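Local coordinates for autoinducer synthesis protein lasI (Pseudomonas aeruginosa, PDB 1RO5) that catalyses the formation of the quorum-sensing signal N-(3-oxododecanoyl)homoserine lactone from S-adenosyl-L-methionine and an acyl chain delivered by acyl carrier protein, at residues G76-K81 against K91-S96; N82-L87 against L166-E171; V159-P164 against R172-R177. All coordinates share one frame; numbering follows the deposited sequence.

Contact 1: residues G76-K81 against K91-S96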
loop_
_atom_site.group_PDB
_atom_site.type_symbol
_atom_site.label_atom_id
_atom_site.label_comp_id
_atom_site.label_asym_id
_atom_site.label_seq_id
_atom_site.Cartn_x
_atom_site.Cartn_y
_atom_site.Cartn_z
ATOM N N GLY A 76 -0.972 -13.824 8.543
ATOM C CA GLY A 76 0.085 -13.542 9.533
ATOM C C GLY A 76 -0.257 -12.197 10.198
ATOM O O GLY A 76 -1.369 -11.703 10.078
ATOM N N PRO A 77 0.635 -11.646 11.006
ATOM C CA PRO A 77 0.321 -10.378 11.664
ATOM C C PRO A 77 0.344 -9.207 10.628
ATOM O O PRO A 77 1.160 -9.280 9.699
ATOM C CB PRO A 77 1.471 -10.211 12.695
ATOM C CG PRO A 77 2.068 -11.598 12.800
ATOM C CD PRO A 77 1.941 -12.208 11.414
ATOM N N TYR A 78 -0.552 -8.214 10.779
ATOM C CA TYR A 78 -0.594 -7.080 9.885
ATOM C C TYR A 78 -1.096 -5.869 10.642
ATOM O O TYR A 78 -1.592 -6.031 11.758
ATOM C CB TYR A 78 -1.385 -7.415 8.592
ATOM C CG TYR A 78 -2.831 -7.732 8.791
ATOM C CD1 TYR A 78 -3.786 -6.770 8.599
ATOM C CD2 TYR A 78 -3.225 -9.016 9.191
ATOM C CE1 TYR A 78 -5.100 -7.036 8.746
ATOM C CE2 TYR A 78 -4.576 -9.320 9.361
ATOM C CZ TYR A 78 -5.497 -8.295 9.066
ATOM O OH TYR A 78 -6.860 -8.520 9.248
ATOM N N MET A 79 -0.868 -4.647 10.126
ATOM C CA MET A 79 -0.961 -3.427 10.966
ATOM C C MET A 79 -2.458 -3.211 11.366
ATOM O O MET A 79 -2.732 -2.729 12.462
ATOM C CB MET A 79 -0.484 -2.165 10.212
ATOM C CG MET A 79 0.959 -2.266 9.679
ATOM S SD MET A 79 1.698 -0.740 9.167
ATOM C CE MET A 79 2.111 -0.052 10.950
ATOM N N LEU A 80 -3.440 -3.607 10.550
ATOM C CA LEU A 80 -4.842 -3.252 10.898
ATOM C C LEU A 80 -5.195 -4.099 12.155
ATOM O O LEU A 80 -5.819 -3.606 13.073
ATOM C CB LEU A 80 -5.823 -3.643 9.799
ATOM C CG LEU A 80 -7.230 -3.136 9.762
ATOM C CD1 LEU A 80 -8.194 -3.758 8.814
ATOM C CD2 LEU A 80 -7.793 -2.304 10.877
ATOM N N LYS A 81 -4.737 -5.339 12.151
ATOM C CA LYS A 81 -5.088 -6.309 13.190
ATOM C C LYS A 81 -4.245 -6.056 14.400
ATOM O O LYS A 81 -4.761 -6.154 15.527
ATOM C CB LYS A 81 -4.871 -7.744 12.717
ATOM C CG LYS A 81 -5.279 -8.831 13.733
ATOM C CD LYS A 81 -4.742 -10.279 13.637
ATOM C CE LYS A 81 -5.487 -11.242 12.753
ATOM N NZ LYS A 81 -4.455 -12.055 11.869
ATOM N N LYS A 91 -15.337 -5.209 14.895
ATOM C CA LYS A 91 -15.441 -6.298 13.891
ATOM C C LYS A 91 -14.235 -7.207 13.914
ATOM O O LYS A 91 -13.131 -6.930 14.528
ATOM C CB LYS A 91 -15.644 -5.763 12.511
ATOM C CG LYS A 91 -16.593 -4.567 12.538
ATOM C CD LYS A 91 -17.196 -4.177 11.164
ATOM C CE LYS A 91 -18.314 -3.132 11.359
ATOM N NZ LYS A 91 -18.995 -2.804 10.025
ATOM N N GLU A 92 -14.414 -8.364 13.327
ATOM C CA GLU A 92 -13.367 -9.301 13.405
ATOM C C GLU A 92 -12.292 -8.897 12.346
ATOM O O GLU A 92 -12.636 -8.419 11.249
ATOM C CB GLU A 92 -13.958 -10.665 13.075
ATOM C CG GLU A 92 -12.870 -11.759 13.042
ATOM C CD GLU A 92 -13.450 -13.174 13.016
ATOM O OE1 GLU A 92 -14.207 -13.501 12.028
ATOM O OE2 GLU A 92 -13.116 -13.946 13.965
ATOM N N ALA A 93 -11.006 -9.101 12.665
ATOM C CA ALA A 93 -9.897 -8.814 11.726
ATOM C C ALA A 93 -9.938 -9.893 10.661
ATOM O O ALA A 93 -9.925 -11.105 10.980
ATOM C CB ALA A 93 -8.617 -8.894 12.447
ATOM N N PRO A 94 -9.910 -9.524 9.417
ATOM C CA PRO A 94 -9.916 -10.564 8.363
ATOM C C PRO A 94 -8.660 -11.498 8.498
ATOM O O PRO A 94 -7.590 -11.020 8.988
ATOM C CB PRO A 94 -9.820 -9.763 7.049
ATOM C CG PRO A 94 -10.377 -8.341 7.492
ATOM C CD PRO A 94 -9.823 -8.137 8.913
ATOM N N CYS A 95 -8.763 -12.754 8.029
ATOM C CA CYS A 95 -7.667 -13.686 8.097
ATOM C C CYS A 95 -7.888 -14.655 6.981
ATOM O O CYS A 95 -8.697 -15.560 7.082
ATOM C CB CYS A 95 -7.678 -14.394 9.446
ATOM S SG CYS A 95 -6.329 -15.622 9.593
ATOM N N SER A 96 -7.180 -14.470 5.873
ATOM C CA SER A 96 -7.467 -15.300 4.741
ATOM C C SER A 96 -6.307 -15.222 3.797
ATOM O O SER A 96 -5.670 -14.209 3.645
ATOM C CB SER A 96 -8.775 -14.847 4.012
ATOM O OG SER A 96 -8.809 -15.361 2.658
#
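The phenol ring of Tyr-78 meets Pro-94 at its hydroxyl edge, where the carbonyl oxygen Pro-94 O lies near the ring plane. One face of the same ring is covered by CB of Lys-81, 3.7 Å above the plane and displaced toward the rim, and Gly-76 O sits at another part of the edge. Tyr-78 OH donates a hydrogen bond of 2.6 Å to Pro-94 O, arriving in the carbonyl plane on a lone pair with a C=O...O angle of 129°. The tertiary amide N of Pro-94, its lone pair delocalised, is no acceptor, and the carbonyl takes the proton. CD, the ring atom next to that nitrogen, is the part of the proline ring nearest the hydroxyl. Tyrosine suits the place because a flat apolar ring can be buried while its far end still ties down a loop. Beside it, Lys-81 has CG anti to the backbone N (chi1 -177°), which lays the aliphatic chain along the small methyl of Ala-93, with Lys-81 CG 3.6 Å from Ala-93 CB. The chain then bends at its last two torsions, and NZ makes a weak hydrogen bond to Thr-74 O. Tyr-78 also holds the N-cap position of helix 79-82, whose first backbone N, of Met-79, is taken by Glu-101 of strand 99-107. A short helix is thus joined to a strand and its lead-in loop in the synthase's alpha-beta-alpha sandwich.

Contact 2: residues N82-L87 against L166-E171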
loop_
_atom_site.group_PDB
_atom_site.type_symbol
_atom_site.label_atom_id
_atom_site.label_comp_id
_atom_site.label_asym_id
_atom_site.label_seq_id
_atom_site.Cartn_x
_atom_site.Cartn_y
_atom_site.Cartn_z
ATOM N N ASN A 82 -2.955 -5.699 14.216
ATOM C CA ASN A 82 -2.096 -5.713 15.384
ATOM C C ASN A 82 -1.553 -4.392 15.781
ATOM O O ASN A 82 -0.834 -4.381 16.749
ATOM C CB ASN A 82 -0.946 -6.699 15.183
ATOM C CG ASN A 82 -1.431 -8.121 14.970
ATOM O OD1 ASN A 82 -1.436 -8.671 13.837
ATOM N ND2 ASN A 82 -1.926 -8.699 16.020
ATOM N N THR A 83 -1.766 -3.322 15.013
ATOM C CA THR A 83 -1.302 -2.032 15.415
ATOM C C THR A 83 -2.526 -1.065 15.500
ATOM O O THR A 83 -2.584 -0.139 16.349
ATOM C CB THR A 83 -0.191 -1.482 14.348
ATOM O OG1 THR A 83 1.032 -2.291 14.419
ATOM C CG2 THR A 83 0.272 -0.095 14.699
ATOM N N PHE A 84 -3.510 -1.265 14.642
ATOM C CA PHE A 84 -4.559 -0.309 14.634
ATOM C C PHE A 84 -5.917 -0.994 14.850
ATOM O O PHE A 84 -6.870 -0.597 14.199
ATOM C CB PHE A 84 -4.624 0.513 13.358
ATOM C CG PHE A 84 -3.357 1.236 13.029
ATOM C CD1 PHE A 84 -2.565 0.810 11.938
ATOM C CD2 PHE A 84 -2.955 2.374 13.754
ATOM C CE1 PHE A 84 -1.387 1.499 11.598
ATOM C CE2 PHE A 84 -1.791 3.031 13.437
ATOM C CZ PHE A 84 -0.999 2.597 12.315
ATOM N N PRO A 85 -6.044 -1.865 15.836
ATOM C CA PRO A 85 -7.297 -2.630 15.962
ATOM C C PRO A 85 -8.539 -1.731 16.231
ATOM O O PRO A 85 -9.567 -2.103 15.781
ATOM C CB PRO A 85 -7.032 -3.626 17.112
ATOM C CG PRO A 85 -5.700 -3.220 17.702
ATOM C CD PRO A 85 -5.082 -2.124 16.923
ATOM N N GLU A 86 -8.431 -0.568 16.858
ATOM C CA GLU A 86 -9.569 0.385 17.063
ATOM C C GLU A 86 -10.306 0.652 15.776
ATOM O O GLU A 86 -11.534 0.830 15.757
ATOM C CB GLU A 86 -9.106 1.787 17.576
ATOM C CG GLU A 86 -7.772 1.863 18.307
ATOM C CD GLU A 86 -6.462 1.728 17.424
ATOM O OE1 GLU A 86 -5.858 0.616 17.481
ATOM O OE2 GLU A 86 -5.975 2.730 16.771
ATOM N N LEU A 87 -9.601 0.649 14.633
ATOM C CA LEU A 87 -10.253 1.002 13.380
ATOM C C LEU A 87 -11.131 -0.131 12.887
ATOM O O LEU A 87 -11.884 0.016 11.896
ATOM C CB LEU A 87 -9.245 1.423 12.333
ATOM C CG LEU A 87 -8.513 2.740 12.673
ATOM C CD1 LEU A 87 -7.479 3.196 11.631
ATOM C CD2 LEU A 87 -9.430 3.895 12.855
ATOM N N LEU A 166 -10.788 7.872 12.616
ATOM C CA LEU A 166 -10.333 8.253 13.956
ATOM C C LEU A 166 -9.093 9.122 13.787
ATOM O O LEU A 166 -8.405 9.023 12.783
ATOM C CB LEU A 166 -10.036 7.015 14.869
ATOM C CG LEU A 166 -11.177 6.088 15.318
ATOM C CD1 LEU A 166 -10.611 4.826 16.102
ATOM C CD2 LEU A 166 -12.282 6.879 16.271
ATOM N N LYS A 167 -8.860 10.008 14.725
ATOM C CA LYS A 167 -7.693 10.828 14.679
ATOM C C LYS A 167 -6.478 9.958 15.033
ATOM O O LYS A 167 -6.336 9.467 16.167
ATOM C CB LYS A 167 -7.825 12.053 15.599
ATOM C CG LYS A 167 -6.591 13.038 15.732
ATOM C CD LYS A 167 -6.500 13.619 17.174
ATOM C CE LYS A 167 -5.164 14.437 17.465
ATOM N NZ LYS A 167 -3.858 13.679 17.983
ATOM N N ILE A 168 -5.606 9.752 14.053
ATOM C CA ILE A 168 -4.346 9.103 14.385
ATOM C C ILE A 168 -3.236 10.076 14.117
ATOM O O ILE A 168 -3.016 10.472 12.959
ATOM C CB ILE A 168 -4.138 7.792 13.574
ATOM C CG1 ILE A 168 -5.351 6.854 13.667
ATOM C CG2 ILE A 168 -2.979 7.024 14.151
ATOM C CD1 ILE A 168 -5.566 6.374 14.936
ATOM N N GLY A 169 -2.518 10.458 15.182
ATOM C CA GLY A 169 -1.511 11.528 15.092
ATOM C C GLY A 169 -2.193 12.828 14.642
ATOM O O GLY A 169 -3.180 13.294 15.266
ATOM N N ILE A 170 -1.784 13.381 13.494
ATOM C CA ILE A 170 -2.420 14.626 13.002
ATOM C C ILE A 170 -3.374 14.273 11.866
ATOM O O ILE A 170 -3.874 15.183 11.165
ATOM C CB ILE A 170 -1.316 15.592 12.508
ATOM C CG1 ILE A 170 -0.572 14.988 11.278
ATOM C CG2 ILE A 170 -0.294 15.972 13.672
ATOM C CD1 ILE A 170 0.202 15.994 10.592
ATOM N N GLU A 171 -3.569 12.960 11.617
ATOM C CA GLU A 171 -4.434 12.543 10.474
ATOM C C GLU A 171 -5.829 12.069 10.979
ATOM O O GLU A 171 -5.984 11.678 12.154
ATOM C CB GLU A 171 -3.794 11.422 9.632
ATOM C CG GLU A 171 -2.344 11.631 9.162
ATOM C CD GLU A 171 -2.154 12.779 8.202
ATOM O OE1 GLU A 171 -1.006 13.153 7.967
ATOM O OE2 GLU A 171 -3.145 13.347 7.661
#
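Leu-166 reaches across to Leu-87 and Glu-86 through CB, CG and the CD1 branch. Its CB and then its CG pass close to Leu-87 CD2, and at the tip CD1 of Leu-166 lies 3.6 Å from that same methyl carbon. Leu-166 CD1 also touches the other neighbour, resting 3.7 Å from Glu-86 CB. With CG anti to the carbonyl carbon (chi1 -67°), the branch is carried over toward the 3-10 turn at 85-87, and the two leucine side chains run antiparallel, overlapping flank to flank. Leucine suits both places, since two flexible, branched apolar chains can interdigitate between turn and strand. The motif on one side is a tight beta hairpin: strand 166-168 folds back through a type II' turn, Ile-168 to Glu-171, into strand 171-179 of the main sheet. Gly-169 fits that turn through its positive phi, and Lys-167 NZ bonds to Gly-169 O. Ile-168, pointing toward the loop, sets its CG2 methyl 4.2 Å from Phe-84 CE2, where branched aliphatic and aromatic surfaces pack in the interior. Phe-84 is held in turn by Thr-83 CG2 over the centre of one ring face and by an edge-to-face stack with Trp-36. Glu-86, at the solvent side, bends at chi2 so that its OE2 comes 4.1 Å from Ile-168 CD1.

Contact 3: residues V159-P164 against R172-R177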
loop_
_atom_site.group_PDB
_atom_site.type_symbol
_atom_site.label_atom_id
_atom_site.label_comp_id
_atom_site.label_asym_id
_atom_site.label_seq_id
_atom_site.Cartn_x
_atom_site.Cartn_y
_atom_site.Cartn_z
ATOM N N VAL A 159 -14.855 0.423 -2.555
ATOM C CA VAL A 159 -14.102 0.695 -1.347
ATOM C C VAL A 159 -15.070 0.957 -0.269
ATOM O O VAL A 159 -16.033 1.755 -0.438
ATOM C CB VAL A 159 -13.315 1.971 -1.542
ATOM C CG1 VAL A 159 -12.359 2.167 -0.406
ATOM C CG2 VAL A 159 -12.430 1.737 -2.655
ATOM N N SER A 160 -14.884 0.287 0.858
ATOM C CA SER A 160 -15.845 0.472 1.916
ATOM C C SER A 160 -14.965 0.527 3.153
ATOM O O SER A 160 -13.811 0.185 3.050
ATOM C CB SER A 160 -16.853 -0.661 1.920
ATOM O OG SER A 160 -16.437 -1.764 2.731
ATOM N N ARG A 161 -15.474 1.036 4.245
ATOM C CA ARG A 161 -14.762 1.209 5.439
ATOM C C ARG A 161 -15.317 0.280 6.540
ATOM O O ARG A 161 -16.446 -0.182 6.482
ATOM C CB ARG A 161 -14.730 2.761 5.812
ATOM C CG ARG A 161 -15.693 3.285 6.765
ATOM C CD ARG A 161 -16.250 4.822 6.588
ATOM N NE ARG A 161 -15.332 5.859 6.143
ATOM C CZ ARG A 161 -15.175 7.063 6.743
ATOM N NH1 ARG A 161 -15.827 7.313 7.866
ATOM N NH2 ARG A 161 -14.316 8.013 6.276
ATOM N N PHE A 162 -14.471 -0.118 7.479
ATOM C CA PHE A 162 -14.843 -0.952 8.606
ATOM C C PHE A 162 -15.711 -0.189 9.642
ATOM O O PHE A 162 -16.487 -0.795 10.399
ATOM C CB PHE A 162 -13.540 -1.477 9.299
ATOM C CG PHE A 162 -12.921 -2.646 8.569
ATOM C CD1 PHE A 162 -12.133 -2.409 7.441
ATOM C CD2 PHE A 162 -13.226 -4.006 8.924
ATOM C CE1 PHE A 162 -11.472 -3.470 6.759
ATOM C CE2 PHE A 162 -12.675 -5.085 8.193
ATOM C CZ PHE A 162 -11.784 -4.841 7.120
ATOM N N GLY A 163 -15.507 1.119 9.764
ATOM C CA GLY A 163 -16.200 1.910 10.718
ATOM C C GLY A 163 -15.749 3.368 10.559
ATOM O O GLY A 163 -15.060 3.743 9.619
ATOM N N PRO A 164 -16.159 4.223 11.487
ATOM C CA PRO A 164 -15.788 5.673 11.425
ATOM C C PRO A 164 -14.255 5.916 11.346
ATOM O O PRO A 164 -13.544 5.133 11.957
ATOM C CB PRO A 164 -16.309 6.278 12.762
ATOM C CG PRO A 164 -17.425 5.255 13.206
ATOM C CD PRO A 164 -17.069 3.849 12.592
ATOM N N ARG A 172 -6.803 12.087 10.062
ATOM C CA ARG A 172 -8.025 11.322 10.167
ATOM C C ARG A 172 -7.839 10.026 9.442
ATOM O O ARG A 172 -7.795 9.963 8.225
ATOM C CB ARG A 172 -9.208 12.114 9.611
ATOM C CG ARG A 172 -9.547 13.340 10.555
ATOM C CD ARG A 172 -10.763 14.178 10.098
ATOM N NE ARG A 172 -10.536 14.594 8.700
ATOM C CZ ARG A 172 -11.471 14.629 7.772
ATOM N NH1 ARG A 172 -12.740 14.242 8.085
ATOM N NH2 ARG A 172 -11.115 15.006 6.526
ATOM N N ALA A 173 -7.720 8.967 10.177
ATOM C CA ALA A 173 -7.335 7.679 9.549
ATOM C C ALA A 173 -8.555 6.814 9.498
ATOM O O ALA A 173 -9.415 6.983 10.329
ATOM C CB ALA A 173 -6.286 7.010 10.380
ATOM N N VAL A 174 -8.627 5.862 8.566
ATOM C CA VAL A 174 -9.718 4.950 8.489
ATOM C C VAL A 174 -9.166 3.624 7.971
ATOM O O VAL A 174 -8.162 3.626 7.260
ATOM C CB VAL A 174 -10.765 5.574 7.464
ATOM C CG1 VAL A 174 -10.066 5.983 6.054
ATOM C CG2 VAL A 174 -12.019 4.726 7.290
ATOM N N ALA A 175 -9.820 2.492 8.280
ATOM C CA ALA A 175 -9.548 1.156 7.725
ATOM C C ALA A 175 -10.471 0.920 6.555
ATOM O O ALA A 175 -11.714 0.992 6.701
ATOM C CB ALA A 175 -9.840 0.026 8.767
ATOM N N LEU A 176 -9.883 0.581 5.401
ATOM C CA LEU A 176 -10.656 0.339 4.246
ATOM C C LEU A 176 -10.623 -1.123 3.790
ATOM O O LEU A 176 -9.617 -1.785 3.921
ATOM C CB LEU A 176 -10.037 1.198 3.148
ATOM C CG LEU A 176 -10.062 2.699 3.374
ATOM C CD1 LEU A 176 -9.429 3.245 2.141
ATOM C CD2 LEU A 176 -11.472 3.305 3.527
ATOM N N ARG A 177 -11.705 -1.602 3.193
ATOM C CA ARG A 177 -11.637 -2.811 2.340
ATOM C C ARG A 177 -11.794 -2.542 0.855
ATOM O O ARG A 177 -12.683 -1.816 0.509
ATOM C CB ARG A 177 -12.429 -4.029 2.889
ATOM C CG ARG A 177 -13.793 -3.915 3.080
ATOM C CD ARG A 177 -14.410 -4.785 4.241
ATOM N NE ARG A 177 -15.625 -4.039 4.732
ATOM C CZ ARG A 177 -16.181 -4.149 5.941
ATOM N NH1 ARG A 177 -15.645 -5.031 6.812
ATOM N NH2 ARG A 177 -17.290 -3.386 6.267
HETATM O O HOH W 1 -15.605 -2.626 -0.162
HETATM O O HOH W 2 -12.187 2.319 10.161
#
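Ser-160 and Arg-177 form a hydrogen-bonded pair of an antiparallel beta sheet, with strand 158-161 running beside strand 171-179. Arg-177 N donates to Ser-160 O at 2.8 Å, and Ser-160 N returns the bond to Arg-177 O. The same residues meet again through their side chains: Arg-177 NE bonds to Ser-160 OG at 3.1 Å, with OG only 8° out of the guanidinium plane. Arginine suits this place because, with CG between the backbone N and the carbonyl carbon (chi1 60°), its extended chain runs over Ser-160 to Phe-162. There CZ of Arg-177 stands over the ring face, 4.3 Å from the centroid and 13° off the normal, a cation-pi contact. NH1 of Arg-177 comes down toward the rim, 3.3 Å from Phe-162 CE2. Beyond the last bridge the backbone stays tied, Phe-162 N to Ala-175 O. Alanine's methyl fits beside the ring, Ala-175 CB 3.6 Å from Phe-162 CD1; Leu-80 lies over the face opposite Arg-177, and Pro-94 comes at the CZ rim. The sheet face of Leu-176 carries Arg-161, whose guanidinium has Val-174 CG2 over one face and forms a salt bridge from NH2 to Glu-149 of helix 146-154. Where direct bonding ends, a water bridges the segments, accepting from Ala-175 N and donating weakly to Gly-163 O, 3.3 Å away.

In the fold
Contact 2 is largely buried and has no hydrogen bond across it, being mostly apolar with Glu-86 at the exposed side, whereas contacts 1 and 3 are only partly buried and rely on hydrogen bonds. Contact 1 fixes a loop by a single phenol-to-carbonyl bond; contact 3 uses regular strand pairing reinforced by a cation-pi contact. Contacts 2 and 3 reach the same sheet, since strands 166-168 and 171-179 are neighbours in it, joined by a probable bond from Ala-173 N to Leu-166 O. The first segments of contacts 1 and 2 are continuous in the chain, with Met-79 O and Phe-84 N probably bonded. Leu-87 of contact 2 packs its carbonyl oxygen against CB of both Phe-162 and Ala-175 in contact 3.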